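Side-chain contacts in tyrosine--tRNA ligase (Pyrococcus horikoshii, PDB 2CYC), which probably attaches tyrosine to tRNA(Tyr) in two steps, activating the amino acid with ATP and then transferring it to the acceptor end of the tRNA: residues Ile79-Gly84 and Met153-Gly158; Leu227-Pro232 and Leu290-Tyr295; Met250-Ser253 and Ser259-Phe262; Ile263-Ser266 and Gln272-Arg275; Ala277-Pro280 and Tyr286-Val289. One frame throughout, in Å; residues are numbered along the deposited sequence.

Interaction 1. Residues Ile79-Gly84 and Met153-Gly158; sequences INDKLG and MGRQMG
Beside the tyrosine pocket of this class I synthetase, N80, D81 and R155 join the Schellman motif that ends helix 74-79 to the loop ahead of helix 164-178. The N80 amide works in two directions. Its ND2 gives a hydrogen bond to M153 O at 3.0 Å, reaching a lone pair in the carbonyl plane, and another to E41 of the pocket, while OD1 faces the edge of the R155 guanidinium. CG of N80 is anti to the backbone N (chi1 -152°), which brings the amide to the 153-158 loop. From R155, NH2 donates to N80 O at 3.0 Å, meeting that carbonyl from above its plane. D81 OD2 lies 3.8 Å from R155 NH2, a long charge contact well out of the guanidinium plane, and a water bridges the same two atoms. M153 itself packs on the tyrosine-binding Y168. Two oxygens of N80 thus face the guanidinium and probably hold it in place, while D81, whose stronger partner is K165, probably adds only partial charge balance.

Interaction 2. Residues Leu227-Pro232 and Leu290-Tyr295; sequences LGLQEP and LDWVEY
W292 and L229 meet where the loop after strand 214-223 lies against helix 288-297, and the indole shows how one side chain can make a polar and an apolar contact at once. From CB, CG is anti to the carbonyl carbon (chi1 -72°), which brings the indole to the loop. CD1 passes 3.9 Å from L227 O, and the next atom, NE1, gives that oxygen a hydrogen bond of 2.8 Å, in the carbonyl plane and close to the ring plane. Further along, L229 CD2 lies over one face, nearest CZ2 and CE2, and sits 3.7 Å from the centroid of the six-membered ring, a CH-pi contact 15° off the normal. At the far end CH2 touches L229 CD1 at 3.6 Å. From the preceding residue, D291 OD1 accepts a nearly straight bond from L227 N at 3.0 Å, approached on the anti side of the carboxylate but tilted 31° out of its plane, while its OD2 is held by H224. The same tryptophan also packs on V261, on L347 of helix 336-350 and on L48 of helix 48-63, so the indole links the loop to both of these helices.

Interaction 3. Residues Met250-Ser253 and Ser259-Phe262; sequences MKMS and SAVF
An apolar contact between M252 and A260 closes the loop that carries the KMSKS signature of class I aminoacyl-tRNA synthetases, between helices 240-250 and 267-276. The signature methionine is buried, and its side chain makes the whole contact from this side. CG lies anti to the backbone N (chi1 -176°), and the bend at chi2 (141°) brings SD beside A260 CA and V261 N. M252 CG meets A260 CB at 3.5 Å, and SD rests against the same methyl at 3.6 Å from A260 CB. Around the methionine, L48 and W292 add apolar cover and H47 also touches the side chain, whereas its neighbours in the signature turn to polar partners: K251 forms a salt bridge with D189, and S253 is hydrogen-bonded to H47. The buried side chain thus ties one limb of the loop to the other, and it is about 7 Å from that of K254, predicted to bind ATP. An alanine in place of M252 is likely to leave the A260 methyl without its cover and the two limbs less firmly joined. The sulfur also takes a weak hydrogen bond from the backbone, with V261 N 3.6 Å from M252 SD and an N-H...S angle of 147°.

Interaction 4. Residues Ile263-Ser266 and Gln272-Arg275; sequences IHDS and QKLR
D265 and K273 form a buried salt bridge that spans the start of helix 267-276, binding the loop just before the N-cap residue S266 to the second turn of the helix. The close part of the contact is a single pair of charged groups. K273 runs out fully extended beyond CG, crosses the aspartate at about a right angle and brings its ammonium to one carboxylate oxygen, OD2. That nitrogen approaches on the syn side, though 34° out of the carboxylate plane. The loose part is the second oxygen of the same carboxylate, with D265 OD1 3.8 Å from K273 NZ, and R275 on the same helix is exposed where the salt bridge is buried. Both groups have further partners: A260 O and P257 O accept from K273 NZ, and F262 N donates to D265 OD2. The lysine therefore gathers the loop's oxygens round one charge. With an alanine at D265, the buried ammonium of K273 would probably lose its negative mate, and F262 N the oxygen that accepts from it. What holds the charged pair together is one short approach, D265 OD2 to K273 NZ at 2.7 Å.

Interaction 5. Residues Ala277-Pro280 and Tyr286-Val289; sequences AFCP and YNPV
F278, V289 and C279 carry most of the contact by which the loop leaving helix 267-276 folds back over the start of helix 288-297. F278 has the largest share. With CG anti to the backbone N (chi1 -178°), its ring reaches the opposite segment edge first: CD2 lies 3.7 Å from P288 CD, near the plane of the phenyl ring, and CE2 approaches Y286 CD1 at 3.9 Å. The two aromatic side chains cross at about a right angle, and F278 CE2 comes in near the plane of the tyrosine ring, at its edge. V289 works from the first turn of the helix. Its CG2 branch makes the closest contacts, reaching C279 CB at 3.5 Å and A277 CB at 3.8 Å, so one methyl touches both loop residues. C279 SG also lies 3.7 Å from V289 CB. The backbone carbonyl of F278 abuts the proline as well, F278 O lying 3.3 Å from P288 CD. Beyond the pair of segments, W235 meets the F278 ring edge-to-face, while F243, I246 and M250 of helix 240-250 pack on Y286. Since most of the touching atoms are carbon or sulfur, with F278 O and the N287 side chain against C279 SG as exceptions, the hold between these segments is probably mainly apolar, resting on shape and exclusion of water more than on directed bonds.

Overall arrangement
Four of the five contacts form one cluster, and interaction 1 stands apart beside the tyrosine pocket, its centre about 18 Å from that of interaction 3 and about 29 Å from that of interaction 5. Along the chain interaction 1 closes first; interactions 3, 4 and 5 then follow in series, all nested within the loop that interaction 2 closes. Interactions 2 and 5 share helix 288-297, with centres about 6 Å apart, and L229 O is a probable hydrogen-bond acceptor for F278 N. Interactions 3 and 4 adjoin in the chain, 259-262 running directly into 263-266, with centres about 11 Å apart. The KMSKS loop is thus backed by successive contacts reaching from helix 267-276 to helix 288-297.

Interaction 1. Residues Ile79-Gly84 and Met153-Gly158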
loop_
_atom_site.group_PDB
_atom_site.type_symbol
_atom_site.label_atom_id
_atom_site.label_comp_id
_atom_site.label_asym_id
_atom_site.label_seq_id
_atom_site.Cartn_x
_atom_site.Cartn_y
_atom_site.Cartn_z
ATOM N N ILE A 79 4.905 -11.487 -1.391
ATOM C CA ILE A 79 5.521 -10.195 -1.110
ATOM C C ILE A 79 6.818 -10.389 -0.335
ATOM O O ILE A 79 7.824 -9.718 -0.590
ATOM C CB ILE A 79 4.578 -9.317 -0.258
ATOM C CG1 ILE A 79 3.456 -8.762 -1.139
ATOM C CG2 ILE A 79 5.369 -8.214 0.441
ATOM C CD1 ILE A 79 2.404 -7.988 -0.353
ATOM N N ASN A 80 6.792 -11.325 0.608
ATOM C CA ASN A 80 7.960 -11.578 1.433
ATOM C C ASN A 80 8.984 -12.520 0.798
ATOM O O ASN A 80 9.854 -13.052 1.482
ATOM C CB ASN A 80 7.522 -12.095 2.813
ATOM C CG ASN A 80 8.524 -11.746 3.895
ATOM O OD1 ASN A 80 9.374 -10.879 3.693
ATOM N ND2 ASN A 80 8.423 -12.402 5.050
ATOM N N ASP A 81 8.870 -12.714 -0.512
ATOM C CA ASP A 81 9.784 -13.560 -1.283
ATOM C C ASP A 81 9.918 -15.023 -0.857
ATOM O O ASP A 81 10.999 -15.596 -0.955
ATOM C CB ASP A 81 11.180 -12.930 -1.314
ATOM C CG ASP A 81 11.175 -11.539 -1.915
ATOM O OD1 ASP A 81 10.577 -11.362 -3.000
ATOM O OD2 ASP A 81 11.769 -10.626 -1.305
ATOM N N LYS A 82 8.834 -15.642 -0.408
ATOM C CA LYS A 82 8.930 -17.038 0.000
ATOM C C LYS A 82 8.798 -17.936 -1.211
ATOM O O LYS A 82 8.172 -17.561 -2.207
ATOM C CB LYS A 82 7.843 -17.382 1.022
ATOM C CG LYS A 82 7.949 -16.593 2.316
ATOM C CD LYS A 82 9.354 -16.658 2.893
ATOM C CE LYS A 82 9.409 -15.968 4.241
ATOM N NZ LYS A 82 10.818 -15.792 4.678
ATOM N N LEU A 83 9.391 -19.123 -1.125
ATOM C CA LEU A 83 9.325 -20.061 -2.223
ATOM C C LEU A 83 9.676 -19.335 -3.514
ATOM O O LEU A 83 8.956 -19.417 -4.514
ATOM C CB LEU A 83 7.916 -20.682 -2.292
ATOM C CG LEU A 83 7.641 -21.692 -1.156
ATOM C CD1 LEU A 83 6.159 -22.065 -1.060
ATOM C CD2 LEU A 83 8.485 -22.944 -1.412
ATOM N N GLY A 84 10.793 -18.609 -3.475
ATOM C CA GLY A 84 11.250 -17.883 -4.648
ATOM C C GLY A 84 10.255 -16.890 -5.224
ATOM O O GLY A 84 10.321 -16.555 -6.407
ATOM N N MET A 153 7.604 -9.692 9.791
ATOM C CA MET A 153 7.820 -10.579 8.656
ATOM C C MET A 153 9.243 -11.111 8.627
ATOM O O MET A 153 9.720 -11.615 7.605
ATOM C CB MET A 153 7.442 -9.898 7.332
ATOM C CG MET A 153 8.355 -8.817 6.816
ATOM S SD MET A 153 7.513 -7.939 5.430
ATOM C CE MET A 153 6.818 -6.714 6.308
ATOM N N GLY A 154 9.902 -11.005 9.780
ATOM C CA GLY A 154 11.257 -11.497 9.930
ATOM C C GLY A 154 12.324 -10.656 9.263
ATOM O O GLY A 154 13.393 -11.163 8.941
ATOM N N ARG A 155 12.040 -9.376 9.057
ATOM C CA ARG A 155 12.997 -8.474 8.420
ATOM C C ARG A 155 13.291 -7.243 9.249
ATOM O O ARG A 155 12.585 -6.931 10.211
ATOM C CB ARG A 155 12.473 -7.997 7.067
ATOM C CG ARG A 155 12.460 -9.063 6.019
ATOM C CD ARG A 155 11.602 -8.666 4.850
ATOM N NE ARG A 155 11.446 -9.805 3.961
ATOM C CZ ARG A 155 12.408 -10.281 3.182
ATOM N NH1 ARG A 155 13.599 -9.701 3.176
ATOM N NH2 ARG A 155 12.183 -11.346 2.423
ATOM N N GLN A 156 14.350 -6.552 8.848
ATOM C CA GLN A 156 14.757 -5.313 9.481
ATOM C C GLN A 156 14.740 -4.293 8.348
ATOM O O GLN A 156 14.896 -4.659 7.182
ATOM C CB GLN A 156 16.166 -5.439 10.066
ATOM C CG GLN A 156 16.270 -6.390 11.246
ATOM C CD GLN A 156 15.219 -6.122 12.318
ATOM O OE1 GLN A 156 15.007 -4.978 12.731
ATOM N NE2 GLN A 156 14.562 -7.184 12.778
ATOM N N MET A 157 14.533 -3.026 8.680
ATOM C CA MET A 157 14.504 -1.985 7.667
ATOM C C MET A 157 15.814 -1.907 6.890
ATOM O O MET A 157 16.855 -1.553 7.444
ATOM C CB MET A 157 14.204 -0.630 8.311
ATOM C CG MET A 157 12.718 -0.341 8.471
ATOM S SD MET A 157 11.833 -0.424 6.878
ATOM C CE MET A 157 12.570 0.926 6.002
ATOM N N GLY A 158 15.755 -2.248 5.605
ATOM C CA GLY A 158 16.934 -2.201 4.759
ATOM C C GLY A 158 16.946 -0.952 3.899
ATOM O O GLY A 158 15.896 -0.389 3.585
HETATM O O HOH W 1 13.838 -11.028 0.124
HETATM O O HOH W 2 11.744 -12.963 6.135
#

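Interaction 2. Residues Leu227-Pro232 and Leu290-Tyr295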
loop_
_atom_site.group_PDB
_atom_site.type_symbol
_atom_site.label_atom_id
_atom_site.label_comp_id
_atom_site.label_asym_id
_atom_site.label_seq_id
_atom_site.Cartn_x
_atom_site.Cartn_y
_atom_site.Cartn_z
ATOM N N LEU A 227 12.016 -22.199 21.244
ATOM C CA LEU A 227 13.387 -21.977 20.795
ATOM C C LEU A 227 13.878 -23.098 19.896
ATOM O O LEU A 227 13.409 -24.234 19.992
ATOM C CB LEU A 227 14.331 -21.897 21.995
ATOM C CG LEU A 227 14.171 -20.703 22.929
ATOM C CD1 LEU A 227 15.066 -20.887 24.148
ATOM C CD2 LEU A 227 14.511 -19.412 22.173
ATOM N N GLY A 228 14.814 -22.768 19.010
ATOM C CA GLY A 228 15.406 -23.784 18.163
ATOM C C GLY A 228 16.323 -24.573 19.096
ATOM O O GLY A 228 16.639 -24.101 20.183
ATOM N N LEU A 229 16.766 -25.758 18.685
ATOM C CA LEU A 229 17.615 -26.587 19.539
ATOM C C LEU A 229 19.110 -26.266 19.496
ATOM O O LEU A 229 19.879 -26.818 20.280
ATOM C CB LEU A 229 17.405 -28.059 19.185
ATOM C CG LEU A 229 15.964 -28.557 19.347
ATOM C CD1 LEU A 229 15.821 -29.965 18.787
ATOM C CD2 LEU A 229 15.575 -28.512 20.817
ATOM N N GLN A 230 19.515 -25.368 18.600
ATOM C CA GLN A 230 20.927 -25.012 18.452
ATOM C C GLN A 230 21.512 -24.221 19.623
ATOM O O GLN A 230 20.793 -23.502 20.321
ATOM C CB GLN A 230 21.141 -24.220 17.151
ATOM C CG GLN A 230 20.644 -22.764 17.176
ATOM C CD GLN A 230 19.133 -22.637 17.038
ATOM O OE1 GLN A 230 18.460 -23.539 16.524
ATOM N NE2 GLN A 230 18.596 -21.503 17.475
ATOM N N GLU A 231 22.823 -24.352 19.837
ATOM C CA GLU A 231 23.465 -23.618 20.919
ATOM C C GLU A 231 23.529 -22.149 20.524
ATOM O O GLU A 231 23.630 -21.822 19.342
ATOM C CB GLU A 231 24.875 -24.152 21.203
ATOM C CG GLU A 231 25.890 -23.937 20.094
ATOM C CD GLU A 231 27.236 -23.457 20.629
ATOM O OE1 GLU A 231 27.755 -24.062 21.596
ATOM O OE2 GLU A 231 27.777 -22.473 20.076
ATOM N N PRO A 232 23.467 -21.244 21.511
ATOM C CA PRO A 232 23.511 -19.793 21.286
ATOM C C PRO A 232 24.791 -19.339 20.588
ATOM O O PRO A 232 25.818 -20.010 20.661
ATOM C CB PRO A 232 23.413 -19.216 22.695
ATOM C CG PRO A 232 22.795 -20.326 23.503
ATOM C CD PRO A 232 23.447 -21.545 22.950
ATOM N N LEU A 290 14.473 -27.696 27.911
ATOM C CA LEU A 290 13.536 -27.443 29.006
ATOM C C LEU A 290 12.381 -26.580 28.482
ATOM O O LEU A 290 11.252 -26.691 28.958
ATOM C CB LEU A 290 14.229 -26.727 30.182
ATOM C CG LEU A 290 15.187 -27.523 31.084
ATOM C CD1 LEU A 290 15.810 -26.573 32.113
ATOM C CD2 LEU A 290 14.430 -28.657 31.795
ATOM N N ASP A 291 12.683 -25.724 27.507
ATOM C CA ASP A 291 11.689 -24.846 26.891
ATOM C C ASP A 291 10.580 -25.720 26.283
ATOM O O ASP A 291 9.392 -25.465 26.475
ATOM C CB ASP A 291 12.368 -23.999 25.806
ATOM C CG ASP A 291 11.446 -22.932 25.215
ATOM O OD1 ASP A 291 11.218 -22.949 23.988
ATOM O OD2 ASP A 291 10.957 -22.069 25.971
ATOM N N TRP A 292 10.984 -26.768 25.568
ATOM C CA TRP A 292 10.045 -27.690 24.940
ATOM C C TRP A 292 9.311 -28.526 25.993
ATOM O O TRP A 292 8.116 -28.830 25.846
ATOM C CB TRP A 292 10.790 -28.608 23.960
ATOM C CG TRP A 292 11.253 -27.916 22.697
ATOM C CD1 TRP A 292 11.516 -26.581 22.542
ATOM C CD2 TRP A 292 11.559 -28.532 21.430
ATOM N NE1 TRP A 292 11.965 -26.330 21.265
ATOM C CE2 TRP A 292 12.002 -27.505 20.561
ATOM C CE3 TRP A 292 11.504 -29.849 20.947
ATOM C CZ2 TRP A 292 12.385 -27.753 19.229
ATOM C CZ3 TRP A 292 11.889 -30.099 19.619
ATOM C CH2 TRP A 292 12.323 -29.051 18.779
ATOM N N VAL A 293 10.022 -28.904 27.052
ATOM C CA VAL A 293 9.411 -29.691 28.122
ATOM C C VAL A 293 8.304 -28.864 28.788
ATOM O O VAL A 293 7.212 -29.355 29.042
ATOM C CB VAL A 293 10.451 -30.086 29.221
ATOM C CG1 VAL A 293 9.734 -30.633 30.448
ATOM C CG2 VAL A 293 11.422 -31.130 28.682
ATOM N N GLU A 294 8.588 -27.599 29.057
ATOM C CA GLU A 294 7.602 -26.756 29.704
ATOM C C GLU A 294 6.361 -26.480 28.864
ATOM O O GLU A 294 5.246 -26.622 29.350
ATOM C CB GLU A 294 8.212 -25.413 30.110
ATOM C CG GLU A 294 7.199 -24.536 30.856
ATOM C CD GLU A 294 7.783 -23.233 31.344
ATOM O OE1 GLU A 294 7.087 -22.523 32.095
ATOM O OE2 GLU A 294 8.933 -22.910 30.972
ATOM N N TYR A 295 6.554 -26.091 27.605
ATOM C CA TYR A 295 5.432 -25.746 26.737
ATOM C C TYR A 295 4.740 -26.858 25.953
ATOM O O TYR A 295 3.613 -26.681 25.506
ATOM C CB TYR A 295 5.866 -24.626 25.799
ATOM C CG TYR A 295 6.064 -23.337 26.552
ATOM C CD1 TYR A 295 4.983 -22.498 26.824
ATOM C CD2 TYR A 295 7.322 -22.982 27.055
ATOM C CE1 TYR A 295 5.148 -21.333 27.581
ATOM C CE2 TYR A 295 7.498 -21.824 27.815
ATOM C CZ TYR A 295 6.407 -21.005 28.073
ATOM O OH TYR A 295 6.574 -19.861 28.823
#

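Interaction 3. Residues Met250-Ser253 and Ser259-Phe262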
loop_
_atom_site.group_PDB
_atom_site.type_symbol
_atom_site.label_atom_id
_atom_site.label_comp_id
_atom_site.label_asym_id
_atom_site.label_seq_id
_atom_site.Cartn_x
_atom_site.Cartn_y
_atom_site.Cartn_z
ATOM N N MET A 250 17.236 -16.964 18.277
ATOM C CA MET A 250 17.260 -18.418 18.355
ATOM C C MET A 250 15.921 -19.141 18.176
ATOM O O MET A 250 15.890 -20.379 18.146
ATOM C CB MET A 250 17.903 -18.836 19.683
ATOM C CG MET A 250 19.342 -18.338 19.854
ATOM S SD MET A 250 20.466 -19.034 18.619
ATOM C CE MET A 250 20.392 -17.795 17.318
ATOM N N LYS A 251 14.826 -18.391 18.045
ATOM C CA LYS A 251 13.513 -19.017 17.869
ATOM C C LYS A 251 13.549 -19.972 16.666
ATOM O O LYS A 251 14.164 -19.679 15.638
ATOM C CB LYS A 251 12.423 -17.953 17.686
ATOM C CG LYS A 251 12.542 -17.104 16.434
ATOM C CD LYS A 251 11.566 -15.937 16.492
ATOM C CE LYS A 251 11.596 -15.106 15.222
ATOM N NZ LYS A 251 10.866 -13.817 15.405
ATOM N N MET A 252 12.891 -21.118 16.814
ATOM C CA MET A 252 12.866 -22.147 15.783
ATOM C C MET A 252 12.539 -21.708 14.353
ATOM O O MET A 252 13.015 -22.327 13.398
ATOM C CB MET A 252 11.927 -23.271 16.210
ATOM C CG MET A 252 11.895 -24.451 15.252
ATOM S SD MET A 252 11.799 -26.020 16.146
ATOM C CE MET A 252 10.285 -25.744 17.091
ATOM N N SER A 253 11.734 -20.663 14.184
ATOM C CA SER A 253 11.410 -20.199 12.829
ATOM C C SER A 253 12.642 -19.697 12.079
ATOM O O SER A 253 12.625 -19.572 10.857
ATOM C CB SER A 253 10.359 -19.085 12.860
ATOM O OG SER A 253 9.060 -19.635 12.955
ATOM N N SER A 259 18.321 -28.059 13.375
ATOM C CA SER A 259 18.058 -27.587 14.737
ATOM C C SER A 259 16.583 -27.309 15.002
ATOM O O SER A 259 16.217 -26.675 16.000
ATOM C CB SER A 259 18.865 -26.326 15.027
ATOM O OG SER A 259 20.231 -26.641 15.187
ATOM N N ALA A 260 15.740 -27.783 14.097
ATOM C CA ALA A 260 14.312 -27.608 14.245
ATOM C C ALA A 260 13.672 -28.965 14.017
ATOM O O ALA A 260 14.131 -29.740 13.185
ATOM C CB ALA A 260 13.798 -26.608 13.225
ATOM N N VAL A 261 12.628 -29.270 14.772
ATOM C CA VAL A 261 11.946 -30.531 14.579
ATOM C C VAL A 261 10.633 -30.236 13.859
ATOM O O VAL A 261 9.903 -29.313 14.230
ATOM C CB VAL A 261 11.678 -31.234 15.919
ATOM C CG1 VAL A 261 10.745 -32.428 15.706
ATOM C CG2 VAL A 261 13.010 -31.703 16.529
ATOM N N PHE A 262 10.360 -31.011 12.814
ATOM C CA PHE A 262 9.145 -30.855 12.028
ATOM C C PHE A 262 8.127 -31.920 12.424
ATOM O O PHE A 262 8.489 -33.022 12.849
ATOM C CB PHE A 262 9.493 -30.917 10.543
ATOM C CG PHE A 262 10.548 -29.915 10.142
ATOM C CD1 PHE A 262 11.807 -30.329 9.736
ATOM C CD2 PHE A 262 10.284 -28.549 10.204
ATOM C CE1 PHE A 262 12.790 -29.395 9.395
ATOM C CE2 PHE A 262 11.263 -27.607 9.865
ATOM C CZ PHE A 262 12.513 -28.032 9.461
#

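Interaction 4. Residues Ile263-Ser266 and Gln272-Arg275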
loop_
_atom_site.group_PDB
_atom_site.type_symbol
_atom_site.label_atom_id
_atom_site.label_comp_id
_atom_site.label_asym_id
_atom_site.label_seq_id
_atom_site.Cartn_x
_atom_site.Cartn_y
_atom_site.Cartn_z
ATOM N N ILE A 263 6.850 -31.584 12.298
ATOM C CA ILE A 263 5.791 -32.494 12.712
ATOM C C ILE A 263 5.869 -33.889 12.107
ATOM O O ILE A 263 5.454 -34.857 12.744
ATOM C CB ILE A 263 4.386 -31.887 12.441
ATOM C CG1 ILE A 263 4.216 -31.561 10.957
ATOM C CG2 ILE A 263 4.191 -30.635 13.288
ATOM C CD1 ILE A 263 2.823 -31.033 10.635
ATOM N N HIS A 264 6.410 -34.001 10.895
ATOM C CA HIS A 264 6.525 -35.301 10.253
ATOM C C HIS A 264 7.936 -35.897 10.255
ATOM O O HIS A 264 8.215 -36.835 9.507
ATOM C CB HIS A 264 5.992 -35.222 8.816
ATOM C CG HIS A 264 6.345 -33.948 8.118
ATOM N ND1 HIS A 264 7.646 -33.597 7.826
ATOM C CD2 HIS A 264 5.575 -32.907 7.720
ATOM C CE1 HIS A 264 7.663 -32.393 7.284
ATOM N NE2 HIS A 264 6.418 -31.951 7.209
ATOM N N ASP A 265 8.834 -35.368 11.082
ATOM C CA ASP A 265 10.187 -35.936 11.144
ATOM C C ASP A 265 10.108 -37.407 11.590
ATOM O O ASP A 265 9.288 -37.768 12.440
ATOM C CB ASP A 265 11.069 -35.160 12.130
ATOM C CG ASP A 265 11.706 -33.922 11.509
ATOM O OD1 ASP A 265 11.679 -33.793 10.262
ATOM O OD2 ASP A 265 12.250 -33.088 12.270
ATOM N N SER A 266 10.956 -38.258 11.022
ATOM C CA SER A 266 10.937 -39.676 11.376
ATOM C C SER A 266 11.399 -39.871 12.820
ATOM O O SER A 266 11.989 -38.967 13.423
ATOM C CB SER A 266 11.860 -40.466 10.448
ATOM O OG SER A 266 13.221 -40.181 10.737
ATOM N N GLN A 272 17.910 -38.104 16.747
ATOM C CA GLN A 272 19.151 -37.451 16.360
ATOM C C GLN A 272 19.163 -35.973 16.738
ATOM O O GLN A 272 20.135 -35.486 17.319
ATOM C CB GLN A 272 19.368 -37.593 14.852
ATOM C CG GLN A 272 20.710 -37.067 14.378
ATOM C CD GLN A 272 20.637 -36.450 12.990
ATOM O OE1 GLN A 272 20.008 -35.401 12.793
ATOM N NE2 GLN A 272 21.278 -37.099 12.017
ATOM N N LYS A 273 18.089 -35.256 16.407
ATOM C CA LYS A 273 18.022 -33.832 16.723
ATOM C C LYS A 273 18.023 -33.550 18.230
ATOM O O LYS A 273 18.724 -32.642 18.690
ATOM C CB LYS A 273 16.796 -33.201 16.061
ATOM C CG LYS A 273 16.926 -33.104 14.543
ATOM C CD LYS A 273 15.674 -32.531 13.898
ATOM C CE LYS A 273 15.823 -32.483 12.379
ATOM N NZ LYS A 273 14.615 -31.935 11.696
ATOM N N LEU A 274 17.243 -34.304 19.001
ATOM C CA LEU A 274 17.234 -34.091 20.448
ATOM C C LEU A 274 18.599 -34.423 21.023
ATOM O O LEU A 274 19.080 -33.764 21.950
ATOM C CB LEU A 274 16.160 -34.954 21.118
ATOM C CG LEU A 274 14.852 -34.211 21.419
ATOM C CD1 LEU A 274 15.098 -33.127 22.479
ATOM C CD2 LEU A 274 14.316 -33.594 20.128
ATOM N N ARG A 275 19.220 -35.450 20.450
ATOM C CA ARG A 275 20.545 -35.901 20.866
ATOM C C ARG A 275 21.572 -34.773 20.811
ATOM O O ARG A 275 22.354 -34.597 21.746
ATOM C CB ARG A 275 20.992 -37.055 19.969
ATOM C CG ARG A 275 22.317 -37.685 20.336
ATOM C CD ARG A 275 22.688 -38.738 19.302
ATOM N NE ARG A 275 21.662 -39.776 19.185
ATOM C CZ ARG A 275 21.176 -40.229 18.028
ATOM N NH1 ARG A 275 20.244 -41.181 18.021
ATOM N NH2 ARG A 275 21.615 -39.728 16.878
#

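Interaction 5. Residues Ala277-Pro280 and Tyr286-Val289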
loop_
_atom_site.group_PDB
_atom_site.type_symbol
_atom_site.label_atom_id
_atom_site.label_comp_id
_atom_site.label_asym_id
_atom_site.label_seq_id
_atom_site.Cartn_x
_atom_site.Cartn_y
_atom_site.Cartn_z
ATOM N N ALA A 277 20.796 -31.524 20.662
ATOM C CA ALA A 277 20.214 -30.277 21.167
ATOM C C ALA A 277 21.037 -29.654 22.290
ATOM O O ALA A 277 21.689 -30.364 23.065
ATOM C CB ALA A 277 18.795 -30.528 21.663
ATOM N N PHE A 278 21.002 -28.327 22.380
ATOM C CA PHE A 278 21.720 -27.605 23.426
ATOM C C PHE A 278 20.905 -27.817 24.702
ATOM O O PHE A 278 19.696 -27.569 24.723
ATOM C CB PHE A 278 21.789 -26.114 23.078
ATOM C CG PHE A 278 22.565 -25.282 24.072
ATOM C CD1 PHE A 278 23.953 -25.381 24.156
ATOM C CD2 PHE A 278 21.914 -24.375 24.903
ATOM C CE1 PHE A 278 24.677 -24.582 25.044
ATOM C CE2 PHE A 278 22.628 -23.573 25.795
ATOM C CZ PHE A 278 24.013 -23.674 25.864
ATOM N N CYS A 279 21.567 -28.274 25.761
ATOM C CA CYS A 279 20.901 -28.543 27.033
ATOM C C CYS A 279 21.964 -28.750 28.113
ATOM O O CYS A 279 22.193 -29.879 28.568
ATOM C CB CYS A 279 20.040 -29.800 26.890
ATOM S SG CYS A 279 19.085 -30.291 28.349
ATOM N N PRO A 280 22.633 -27.659 28.528
ATOM C CA PRO A 280 23.683 -27.696 29.554
ATOM C C PRO A 280 23.159 -28.212 30.873
ATOM O O PRO A 280 22.081 -27.820 31.322
ATOM C CB PRO A 280 24.126 -26.235 29.668
ATOM C CG PRO A 280 23.769 -25.658 28.341
ATOM C CD PRO A 280 22.429 -26.286 28.043
ATOM N N TYR A 286 18.597 -20.539 29.997
ATOM C CA TYR A 286 18.510 -20.682 28.549
ATOM C C TYR A 286 18.749 -22.160 28.265
ATOM O O TYR A 286 19.880 -22.649 28.327
ATOM C CB TYR A 286 19.550 -19.812 27.833
ATOM C CG TYR A 286 19.369 -19.857 26.339
ATOM C CD1 TYR A 286 19.790 -20.963 25.606
ATOM C CD2 TYR A 286 18.689 -18.843 25.666
ATOM C CE1 TYR A 286 19.535 -21.070 24.248
ATOM C CE2 TYR A 286 18.427 -18.938 24.296
ATOM C CZ TYR A 286 18.851 -20.057 23.598
ATOM O OH TYR A 286 18.585 -20.184 22.256
ATOM N N ASN A 287 17.673 -22.862 27.943
ATOM C CA ASN A 287 17.743 -24.284 27.665
ATOM C C ASN A 287 16.602 -24.661 26.720
ATOM O O ASN A 287 15.452 -24.804 27.144
ATOM C CB ASN A 287 17.618 -25.024 29.003
ATOM C CG ASN A 287 17.887 -26.511 28.893
ATOM O OD1 ASN A 287 18.454 -27.115 29.812
ATOM N ND2 ASN A 287 17.467 -27.115 27.789
ATOM N N PRO A 288 16.907 -24.819 25.425
ATOM C CA PRO A 288 15.883 -25.177 24.440
ATOM C C PRO A 288 15.098 -26.430 24.814
ATOM O O PRO A 288 13.883 -26.501 24.609
ATOM C CB PRO A 288 16.691 -25.353 23.158
ATOM C CG PRO A 288 17.813 -24.355 23.348
ATOM C CD PRO A 288 18.211 -24.593 24.776
ATOM N N VAL A 289 15.788 -27.415 25.377
ATOM C CA VAL A 289 15.116 -28.640 25.749
ATOM C C VAL A 289 14.093 -28.422 26.860
ATOM O O VAL A 289 12.967 -28.919 26.763
ATOM C CB VAL A 289 16.112 -29.737 26.177
ATOM C CG1 VAL A 289 15.343 -30.977 26.619
ATOM C CG2 VAL A 289 17.044 -30.082 25.012
#